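Local coordinates for protein Rna-directed RNA polymerase (Infectious pancreatic necrosis virus, PDB 3ZED) that probably copies the viral genome as an RNA-dependent RNA polymerase, occurring both free and covalently attached to the genomic RNA, at residues 32-40 against 112-123; 159-167 against 300-308. One frame throughout, in Å; residues are numbered along the deposited sequence.

In the fold
From the N terminus, the loop 32-40 ahead of helix 45-54 is met by the loop 112-123 that leads into helix 125-137; contact 1 thus closes an excursion of 71 residues holding both helix and strand. The chain then forms helix 143-156 and enters strand 157-160, where contact 2 opens, to close 132 mostly helical and loop residues later on strand 299-310. The two are in series, neither nested nor crossed, and their centres lie about 14 Å apart. They also touch: D40 OD1 is 2.6 Å from S165 OG, probably a hydrogen bond, and P112 packs on Y159. Surface loops are thereby tied to a mixed sheet and to helix 164-179.

Contact 1: 32-40 against 112-123; sequences PKRFRPAKD and PDHDEVGTFGAP
The guanidinium of R34 is sandwiched: CG1 of V117 covers one face, CA of A122 and CD of P123 the other, and G118 O sits at its edge, almost exactly in the plane. That oxygen is gripped end-on by two nitrogens, at 2.7 Å from R34 NH1 and 3.0 Å from R34 NH2, though both donors are tilted from the carbonyl plane. The R34 chain is bent at chi2 and chi3 (-57° and -67°), which folds the group back between V117 and P123.

V117 works in two directions, for its other methyl, CG2, lies over the centre of the R36 guanidinium, 3.6 Å from R36 CZ. At the edge of that group R36 NH1 is modelled donating to H114 O, but at 2.5 Å the separation is too short for its length to be trusted. A third flat group is the H114 ring, with K39 CG over one face in a CH-pi contact, 3.7 Å from the ring centroid, and R36 CD over the opposite one. H114 ND1 donates to P37 O at 3.0 Å, and this bond lies in both the ring and the carbonyl plane, which fixes the ring's rotation.

Two irregular loops of the palm-family region pair here at the protein surface, away from the annotated sites, and the direct hydrogen bonds between them all run from a side chain to a backbone carbonyl. At the far end of 112-123 a type II beta turn from T119 to A122 brings the chain round so that A122 and P123 reach R34.

The P37 ring is buried against the backbone of P112 and D113, its CG 3.4 Å from P112 O. A water bridges A38 O and H114 N, and W314 packs edge-to-face on F35 and also touches P37.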
loop_
_atom_site.group_PDB
_atom_site.type_symbol
_atom_site.label_atom_id
_atom_site.label_comp_id
_atom_site.label_asym_id
_atom_site.label_seq_id
_atom_site.Cartn_x
_atom_site.Cartn_y
_atom_site.Cartn_z
ATOM N N PRO B 32 -8.068 -9.542 -32.759
ATOM C CA PRO B 32 -9.323 -9.846 -32.049
ATOM C C PRO B 32 -10.239 -8.616 -32.038
ATOM O O PRO B 32 -9.758 -7.491 -32.158
ATOM C CB PRO B 32 -8.849 -10.210 -30.634
ATOM C CG PRO B 32 -7.351 -10.467 -30.772
ATOM C CD PRO B 32 -6.916 -9.526 -31.831
ATOM N N LYS B 33 -11.556 -8.820 -31.954
ATOM C CA LYS B 33 -12.479 -7.682 -31.927
ATOM C C LYS B 33 -12.368 -6.947 -30.590
ATOM O O LYS B 33 -12.102 -7.583 -29.560
ATOM C CB LYS B 33 -13.927 -8.146 -32.172
ATOM N N ARG B 34 -12.542 -5.604 -30.612
ATOM C CA ARG B 34 -12.571 -4.780 -29.405
ATOM C C ARG B 34 -13.652 -5.290 -28.490
ATOM O O ARG B 34 -14.720 -5.701 -28.958
ATOM C CB ARG B 34 -12.864 -3.294 -29.721
ATOM C CG ARG B 34 -11.678 -2.409 -30.052
ATOM C CD ARG B 34 -10.601 -2.354 -28.984
ATOM N NE ARG B 34 -10.985 -1.709 -27.724
ATOM C CZ ARG B 34 -10.871 -0.407 -27.473
ATOM N NH1 ARG B 34 -10.457 0.425 -28.419
ATOM N NH2 ARG B 34 -11.189 0.074 -26.280
ATOM N N PHE B 35 -13.381 -5.276 -27.195
ATOM C CA PHE B 35 -14.351 -5.704 -26.218
ATOM C C PHE B 35 -15.307 -4.563 -25.968
ATOM O O PHE B 35 -14.870 -3.427 -25.747
ATOM C CB PHE B 35 -13.643 -6.148 -24.923
ATOM C CG PHE B 35 -14.551 -6.396 -23.744
ATOM C CD1 PHE B 35 -15.538 -7.386 -23.795
ATOM C CD2 PHE B 35 -14.404 -5.668 -22.572
ATOM C CE1 PHE B 35 -16.358 -7.630 -22.690
ATOM C CE2 PHE B 35 -15.219 -5.916 -21.463
ATOM C CZ PHE B 35 -16.188 -6.892 -21.525
ATOM N N ARG B 36 -16.615 -4.857 -26.056
ATOM C CA ARG B 36 -17.670 -3.897 -25.760
ATOM C C ARG B 36 -18.378 -4.391 -24.511
ATOM O O ARG B 36 -19.114 -5.382 -24.594
ATOM C CB ARG B 36 -18.641 -3.713 -26.942
ATOM C CG ARG B 36 -19.713 -2.634 -26.701
ATOM C CD ARG B 36 -20.465 -2.222 -27.962
ATOM N NE ARG B 36 -19.680 -1.432 -28.924
ATOM C CZ ARG B 36 -19.545 -0.105 -28.916
ATOM N NH1 ARG B 36 -20.103 0.623 -27.959
ATOM N NH2 ARG B 36 -18.825 0.499 -29.850
ATOM N N PRO B 37 -18.137 -3.762 -23.337
ATOM C CA PRO B 37 -18.823 -4.221 -22.118
ATOM C C PRO B 37 -20.344 -4.218 -22.298
ATOM O O PRO B 37 -20.871 -3.375 -23.013
ATOM C CB PRO B 37 -18.376 -3.211 -21.054
ATOM C CG PRO B 37 -17.091 -2.654 -21.579
ATOM C CD PRO B 37 -17.278 -2.589 -23.062
ATOM N N ALA B 38 -21.028 -5.207 -21.711
ATOM C CA ALA B 38 -22.481 -5.330 -21.781
ATOM C C ALA B 38 -23.141 -4.197 -20.997
ATOM O O ALA B 38 -22.490 -3.584 -20.143
ATOM C CB ALA B 38 -22.915 -6.682 -21.210
ATOM N N LYS B 39 -24.422 -3.929 -21.269
ATOM C CA LYS B 39 -25.192 -2.943 -20.516
ATOM C C LYS B 39 -25.189 -3.402 -19.053
ATOM O O LYS B 39 -25.219 -4.616 -18.793
ATOM C CB LYS B 39 -26.619 -2.792 -21.071
ATOM C CG LYS B 39 -26.681 -2.207 -22.487
ATOM C CD LYS B 39 -28.070 -2.374 -23.110
ATOM C CE LYS B 39 -28.110 -2.104 -24.599
ATOM N NZ LYS B 39 -28.190 -0.651 -24.909
ATOM N N ASP B 40 -25.021 -2.460 -18.116
ATOM C CA ASP B 40 -24.925 -2.797 -16.702
ATOM C C ASP B 40 -26.292 -2.661 -16.035
ATOM O O ASP B 40 -26.730 -1.527 -15.814
ATOM C CB ASP B 40 -23.881 -1.905 -16.017
ATOM C CG ASP B 40 -23.448 -2.372 -14.644
ATOM O OD1 ASP B 40 -24.199 -3.146 -14.006
ATOM O OD2 ASP B 40 -22.368 -1.955 -14.197
ATOM N N PRO B 112 -13.613 1.065 -20.536
ATOM C CA PRO B 112 -14.664 1.293 -21.543
ATOM C C PRO B 112 -16.024 0.847 -21.006
ATOM O O PRO B 112 -16.089 0.162 -19.980
ATOM C CB PRO B 112 -14.198 0.440 -22.728
ATOM C CG PRO B 112 -13.390 -0.662 -22.113
ATOM C CD PRO B 112 -12.722 -0.050 -20.914
ATOM N N ASP B 113 -17.104 1.289 -21.652
ATOM C CA ASP B 113 -18.458 0.871 -21.294
ATOM C C ASP B 113 -19.224 0.537 -22.579
ATOM O O ASP B 113 -18.644 0.583 -23.668
ATOM C CB ASP B 113 -19.192 1.888 -20.388
ATOM C CG ASP B 113 -19.408 3.300 -20.908
ATOM O OD1 ASP B 113 -19.625 3.462 -22.130
ATOM O OD2 ASP B 113 -19.459 4.232 -20.077
ATOM N N HIS B 114 -20.505 0.169 -22.457
ATOM C CA HIS B 114 -21.315 -0.204 -23.608
ATOM C C HIS B 114 -21.411 0.913 -24.661
ATOM O O HIS B 114 -21.410 0.609 -25.852
ATOM C CB HIS B 114 -22.720 -0.626 -23.166
ATOM C CG HIS B 114 -23.509 -1.286 -24.253
ATOM N ND1 HIS B 114 -23.243 -2.587 -24.653
ATOM C CD2 HIS B 114 -24.511 -0.789 -25.016
ATOM C CE1 HIS B 114 -24.105 -2.846 -25.623
ATOM N NE2 HIS B 114 -24.884 -1.793 -25.880
ATOM N N ASP B 115 -21.455 2.182 -24.230
ATOM C CA ASP B 115 -21.618 3.315 -25.128
ATOM C C ASP B 115 -20.317 4.068 -25.458
ATOM O O ASP B 115 -20.345 4.986 -26.281
ATOM C CB ASP B 115 -22.648 4.282 -24.535
ATOM C CG ASP B 115 -24.031 3.669 -24.393
ATOM O OD1 ASP B 115 -24.566 3.163 -25.408
ATOM O OD2 ASP B 115 -24.568 3.680 -23.270
ATOM N N GLU B 116 -19.187 3.670 -24.870
ATOM C CA GLU B 116 -17.908 4.333 -25.136
ATOM C C GLU B 116 -16.752 3.325 -25.148
ATOM O O GLU B 116 -16.249 2.927 -24.093
ATOM C CB GLU B 116 -17.661 5.459 -24.113
ATOM C CG GLU B 116 -16.545 6.420 -24.494
ATOM C CD GLU B 116 -16.227 7.470 -23.442
ATOM O OE1 GLU B 116 -17.172 8.089 -22.903
ATOM O OE2 GLU B 116 -15.024 7.695 -23.179
ATOM N N VAL B 117 -16.374 2.894 -26.364
ATOM C CA VAL B 117 -15.258 1.983 -26.646
ATOM C C VAL B 117 -14.274 2.789 -27.513
ATOM O O VAL B 117 -14.413 2.813 -28.743
ATOM C CB VAL B 117 -15.702 0.638 -27.303
ATOM C CG1 VAL B 117 -14.524 -0.325 -27.472
ATOM C CG2 VAL B 117 -16.824 -0.027 -26.517
ATOM N N GLY B 118 -13.363 3.506 -26.850
ATOM C CA GLY B 118 -12.383 4.372 -27.501
ATOM C C GLY B 118 -10.920 4.021 -27.289
ATOM O O GLY B 118 -10.559 2.843 -27.173
ATOM N N THR B 119 -10.062 5.062 -27.264
ATOM C CA THR B 119 -8.600 4.955 -27.106
ATOM C C THR B 119 -8.220 4.486 -25.705
ATOM O O THR B 119 -7.176 3.853 -25.546
ATOM C CB THR B 119 -7.900 6.280 -27.436
ATOM O OG1 THR B 119 -8.420 7.312 -26.596
ATOM C CG2 THR B 119 -8.031 6.665 -28.897
ATOM N N PHE B 120 -9.033 4.816 -24.692
ATOM C CA PHE B 120 -8.793 4.365 -23.331
ATOM C C PHE B 120 -9.097 2.866 -23.249
ATOM O O PHE B 120 -10.213 2.438 -23.576
ATOM C CB PHE B 120 -9.621 5.162 -22.301
ATOM C CG PHE B 120 -9.394 4.702 -20.879
ATOM C CD1 PHE B 120 -8.280 5.132 -20.160
ATOM C CD2 PHE B 120 -10.271 3.813 -20.271
ATOM C CE1 PHE B 120 -8.055 4.687 -18.852
ATOM C CE2 PHE B 120 -10.050 3.370 -18.958
ATOM C CZ PHE B 120 -8.942 3.807 -18.257
ATOM N N GLY B 121 -8.079 2.098 -22.847
ATOM C CA GLY B 121 -8.141 0.648 -22.715
ATOM C C GLY B 121 -7.977 -0.066 -24.036
ATOM O O GLY B 121 -8.275 -1.261 -24.140
ATOM N N ALA B 122 -7.526 0.662 -25.072
ATOM C CA ALA B 122 -7.315 0.090 -26.394
ATOM C C ALA B 122 -6.105 -0.865 -26.377
ATOM O O ALA B 122 -5.068 -0.507 -25.841
ATOM C CB ALA B 122 -7.118 1.189 -27.426
ATOM N N PRO B 123 -6.245 -2.104 -26.897
ATOM C CA PRO B 123 -5.095 -3.017 -26.919
ATOM C C PRO B 123 -4.044 -2.540 -27.916
ATOM O O PRO B 123 -4.396 -1.863 -28.895
ATOM C CB PRO B 123 -5.714 -4.353 -27.368
ATOM C CG PRO B 123 -6.894 -3.967 -28.151
ATOM C CD PRO B 123 -7.424 -2.710 -27.543
HETATM O O HOH W 1 -21.701 -0.732 -19.944
#

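Contact 2: 159-167 against 300-308; sequences YGSGSYSGQ and GLLFPKGER
Q167 reaches from the first turn of its helix to the strand 300-304, its side chain crossing that of P304 obliquely, with Q167 CD 3.6 Å from P304 CB. With CG anti to the carbonyl carbon (chi1 -71°) and the chain extended beyond it, Q167 NE2 arrives at L302 O and donates over 3.0 Å. The oxygen lies close to the amide plane, but the donor stands above the carbonyl plane of L302, away from its lone pairs. N320 accepts from the same NE2 and H110 bonds to OE1, so the buried amide is held at both ends. P304 is also pressed from the S161 side, its CB 3.2 Å from S161 O.

At the other end the Y159 ring stands close to the backbone of G306 and E307, Y159 CE1 being 3.7 Å from G306 C. R308 CG meets the ring edge near its plane, 3.8 Å from Y159 CD1. These two side chains share a sheet face, and their polar ends are held elsewhere: Y159 OH by E594, R308 by Y589 and E661. E307 turns to the other face, where its OE2 takes a salt bridge from K305 NZ at 2.9 Å and another from R319.

In the backbone, G160 and E307 form an antiparallel hydrogen-bonded pair, G160 N to E307 O and E307 N to G160 O both 3.0 Å. Past the bridge the regular pairing stops, though S161 stays against G306 and P304; S163 then N-caps the helix by accepting from G166 N. The arrangement is a short antiparallel strand pair at the border of a mixed sheet, running through a loop into an N-capped helix whose first turn packs back on the partner strand.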
loop_
_atom_site.group_PDB
_atom_site.type_symbol
_atom_site.label_atom_id
_atom_site.label_comp_id
_atom_site.label_asym_id
_atom_site.label_seq_id
_atom_site.Cartn_x
_atom_site.Cartn_y
_atom_site.Cartn_z
ATOM N N TYR B 159 -8.003 -3.647 -20.247
ATOM C CA TYR B 159 -7.577 -2.634 -19.296
ATOM C C TYR B 159 -8.718 -1.635 -19.158
ATOM O O TYR B 159 -9.321 -1.235 -20.165
ATOM C CB TYR B 159 -6.258 -1.941 -19.680
ATOM C CG TYR B 159 -5.880 -0.870 -18.678
ATOM C CD1 TYR B 159 -5.320 -1.205 -17.448
ATOM C CD2 TYR B 159 -6.191 0.469 -18.908
ATOM C CE1 TYR B 159 -5.038 -0.233 -16.489
ATOM C CE2 TYR B 159 -5.937 1.448 -17.945
ATOM C CZ TYR B 159 -5.344 1.095 -16.744
ATOM O OH TYR B 159 -5.040 2.061 -15.810
ATOM N N GLY B 160 -9.022 -1.267 -17.924
ATOM C CA GLY B 160 -10.098 -0.332 -17.654
ATOM C C GLY B 160 -10.529 -0.304 -16.207
ATOM O O GLY B 160 -9.940 -0.988 -15.370
ATOM N N SER B 161 -11.594 0.464 -15.917
ATOM C CA SER B 161 -12.111 0.682 -14.571
ATOM C C SER B 161 -13.403 -0.140 -14.294
ATOM O O SER B 161 -14.226 0.245 -13.456
ATOM C CB SER B 161 -12.335 2.175 -14.340
ATOM O OG SER B 161 -13.076 2.762 -15.399
ATOM N N GLY B 162 -13.530 -1.288 -14.963
ATOM C CA GLY B 162 -14.640 -2.225 -14.765
ATOM C C GLY B 162 -16.048 -1.674 -14.886
ATOM O O GLY B 162 -16.350 -0.915 -15.809
ATOM N N SER B 163 -16.921 -2.073 -13.959
ATOM C CA SER B 163 -18.337 -1.690 -13.971
ATOM C C SER B 163 -18.908 -1.612 -12.565
ATOM O O SER B 163 -18.233 -2.003 -11.615
ATOM C CB SER B 163 -19.146 -2.694 -14.796
ATOM O OG SER B 163 -19.167 -3.990 -14.217
ATOM N N TYR B 164 -20.156 -1.118 -12.432
ATOM C CA TYR B 164 -20.866 -1.065 -11.142
ATOM C C TYR B 164 -21.111 -2.497 -10.635
ATOM O O TYR B 164 -20.844 -2.771 -9.475
ATOM C CB TYR B 164 -22.195 -0.302 -11.257
ATOM C CG TYR B 164 -22.079 1.206 -11.190
ATOM C CD1 TYR B 164 -21.720 1.846 -10.006
ATOM C CD2 TYR B 164 -22.411 1.999 -12.287
ATOM C CE1 TYR B 164 -21.652 3.236 -9.928
ATOM C CE2 TYR B 164 -22.354 3.389 -12.218
ATOM C CZ TYR B 164 -21.983 4.003 -11.034
ATOM O OH TYR B 164 -21.943 5.372 -10.980
ATOM N N SER B 165 -21.570 -3.413 -11.523
ATOM C CA SER B 165 -21.800 -4.824 -11.192
ATOM C C SER B 165 -20.497 -5.463 -10.667
ATOM O O SER B 165 -20.517 -6.165 -9.649
ATOM C CB SER B 165 -22.324 -5.589 -12.403
ATOM O OG SER B 165 -23.696 -5.326 -12.644
ATOM N N GLY B 166 -19.387 -5.205 -11.379
ATOM C CA GLY B 166 -18.057 -5.667 -10.992
ATOM C C GLY B 166 -17.711 -5.224 -9.577
ATOM O O GLY B 166 -17.367 -6.071 -8.742
ATOM N N GLN B 167 -17.908 -3.894 -9.272
ATOM C CA GLN B 167 -17.660 -3.280 -7.958
ATOM C C GLN B 167 -18.548 -3.881 -6.870
ATOM O O GLN B 167 -18.062 -4.175 -5.780
ATOM C CB GLN B 167 -17.883 -1.748 -8.003
ATOM C CG GLN B 167 -16.829 -0.973 -8.783
ATOM C CD GLN B 167 -16.945 0.498 -8.506
ATOM O OE1 GLN B 167 -17.700 1.212 -9.158
ATOM N NE2 GLN B 167 -16.229 0.980 -7.503
ATOM N N GLY B 300 -15.198 6.199 2.849
ATOM C CA GLY B 300 -14.368 6.281 1.653
ATOM C C GLY B 300 -15.161 6.223 0.368
ATOM O O GLY B 300 -16.158 5.502 0.287
ATOM N N LEU B 301 -14.741 6.988 -0.647
ATOM C CA LEU B 301 -15.374 6.917 -1.970
ATOM C C LEU B 301 -14.986 5.578 -2.599
ATOM O O LEU B 301 -13.798 5.247 -2.600
ATOM C CB LEU B 301 -14.948 8.083 -2.891
ATOM C CG LEU B 301 -15.217 9.507 -2.423
ATOM C CD1 LEU B 301 -14.722 10.498 -3.467
ATOM C CD2 LEU B 301 -16.707 9.733 -2.100
ATOM N N LEU B 302 -15.964 4.782 -3.053
ATOM C CA LEU B 302 -15.618 3.484 -3.635
ATOM C C LEU B 302 -15.193 3.655 -5.097
ATOM O O LEU B 302 -16.009 3.584 -6.017
ATOM C CB LEU B 302 -16.757 2.477 -3.485
ATOM C CG LEU B 302 -16.325 1.021 -3.537
ATOM C CD1 LEU B 302 -15.609 0.614 -2.248
ATOM C CD2 LEU B 302 -17.527 0.118 -3.825
ATOM N N PHE B 303 -13.897 3.910 -5.283
ATOM C CA PHE B 303 -13.271 4.158 -6.568
ATOM C C PHE B 303 -13.004 2.848 -7.323
ATOM O O PHE B 303 -12.374 1.951 -6.762
ATOM C CB PHE B 303 -11.958 4.935 -6.326
ATOM C CG PHE B 303 -11.293 5.500 -7.552
ATOM C CD1 PHE B 303 -10.354 4.755 -8.263
ATOM C CD2 PHE B 303 -11.536 6.811 -7.950
ATOM C CE1 PHE B 303 -9.728 5.283 -9.400
ATOM C CE2 PHE B 303 -10.902 7.343 -9.076
ATOM C CZ PHE B 303 -10.003 6.576 -9.793
ATOM N N PRO B 304 -13.441 2.712 -8.602
ATOM C CA PRO B 304 -13.125 1.473 -9.358
ATOM C C PRO B 304 -11.667 1.489 -9.816
ATOM O O PRO B 304 -11.234 2.444 -10.465
ATOM C CB PRO B 304 -14.104 1.521 -10.534
ATOM C CG PRO B 304 -14.363 2.980 -10.761
ATOM C CD PRO B 304 -14.205 3.677 -9.428
ATOM N N LYS B 305 -10.885 0.478 -9.431
ATOM C CA LYS B 305 -9.457 0.444 -9.773
ATOM C C LYS B 305 -9.229 0.076 -11.256
ATOM O O LYS B 305 -9.818 -0.894 -11.747
ATOM C CB LYS B 305 -8.728 -0.562 -8.864
ATOM C CG LYS B 305 -7.222 -0.441 -8.872
ATOM C CD LYS B 305 -6.599 -1.333 -7.806
ATOM C CE LYS B 305 -5.125 -1.031 -7.617
ATOM N NZ LYS B 305 -4.308 -1.580 -8.728
ATOM N N GLY B 306 -8.375 0.850 -11.933
ATOM C CA GLY B 306 -7.974 0.597 -13.317
ATOM C C GLY B 306 -7.018 -0.579 -13.345
ATOM O O GLY B 306 -5.981 -0.547 -12.686
ATOM N N GLU B 307 -7.400 -1.661 -14.017
ATOM C CA GLU B 307 -6.597 -2.886 -14.089
ATOM C C GLU B 307 -6.848 -3.655 -15.365
ATOM O O GLU B 307 -7.794 -3.352 -16.091
ATOM C CB GLU B 307 -6.935 -3.794 -12.898
ATOM C CG GLU B 307 -5.899 -3.685 -11.811
ATOM C CD GLU B 307 -6.280 -4.304 -10.493
ATOM O OE1 GLU B 307 -7.264 -5.077 -10.448
ATOM O OE2 GLU B 307 -5.564 -4.033 -9.504
ATOM N N ARG B 308 -6.031 -4.682 -15.610
ATOM C CA ARG B 308 -6.188 -5.557 -16.752
ATOM C C ARG B 308 -7.052 -6.716 -16.262
ATOM O O ARG B 308 -6.566 -7.705 -15.700
ATOM C CB ARG B 308 -4.821 -5.950 -17.365
ATOM C CG ARG B 308 -4.212 -4.741 -18.111
ATOM C CD ARG B 308 -2.738 -4.770 -18.483
ATOM N NE ARG B 308 -1.899 -4.279 -17.404
ATOM C CZ ARG B 308 -1.139 -3.192 -17.426
ATOM N NH1 ARG B 308 -1.072 -2.440 -18.511
ATOM N NH2 ARG B 308 -0.438 -2.852 -16.367
#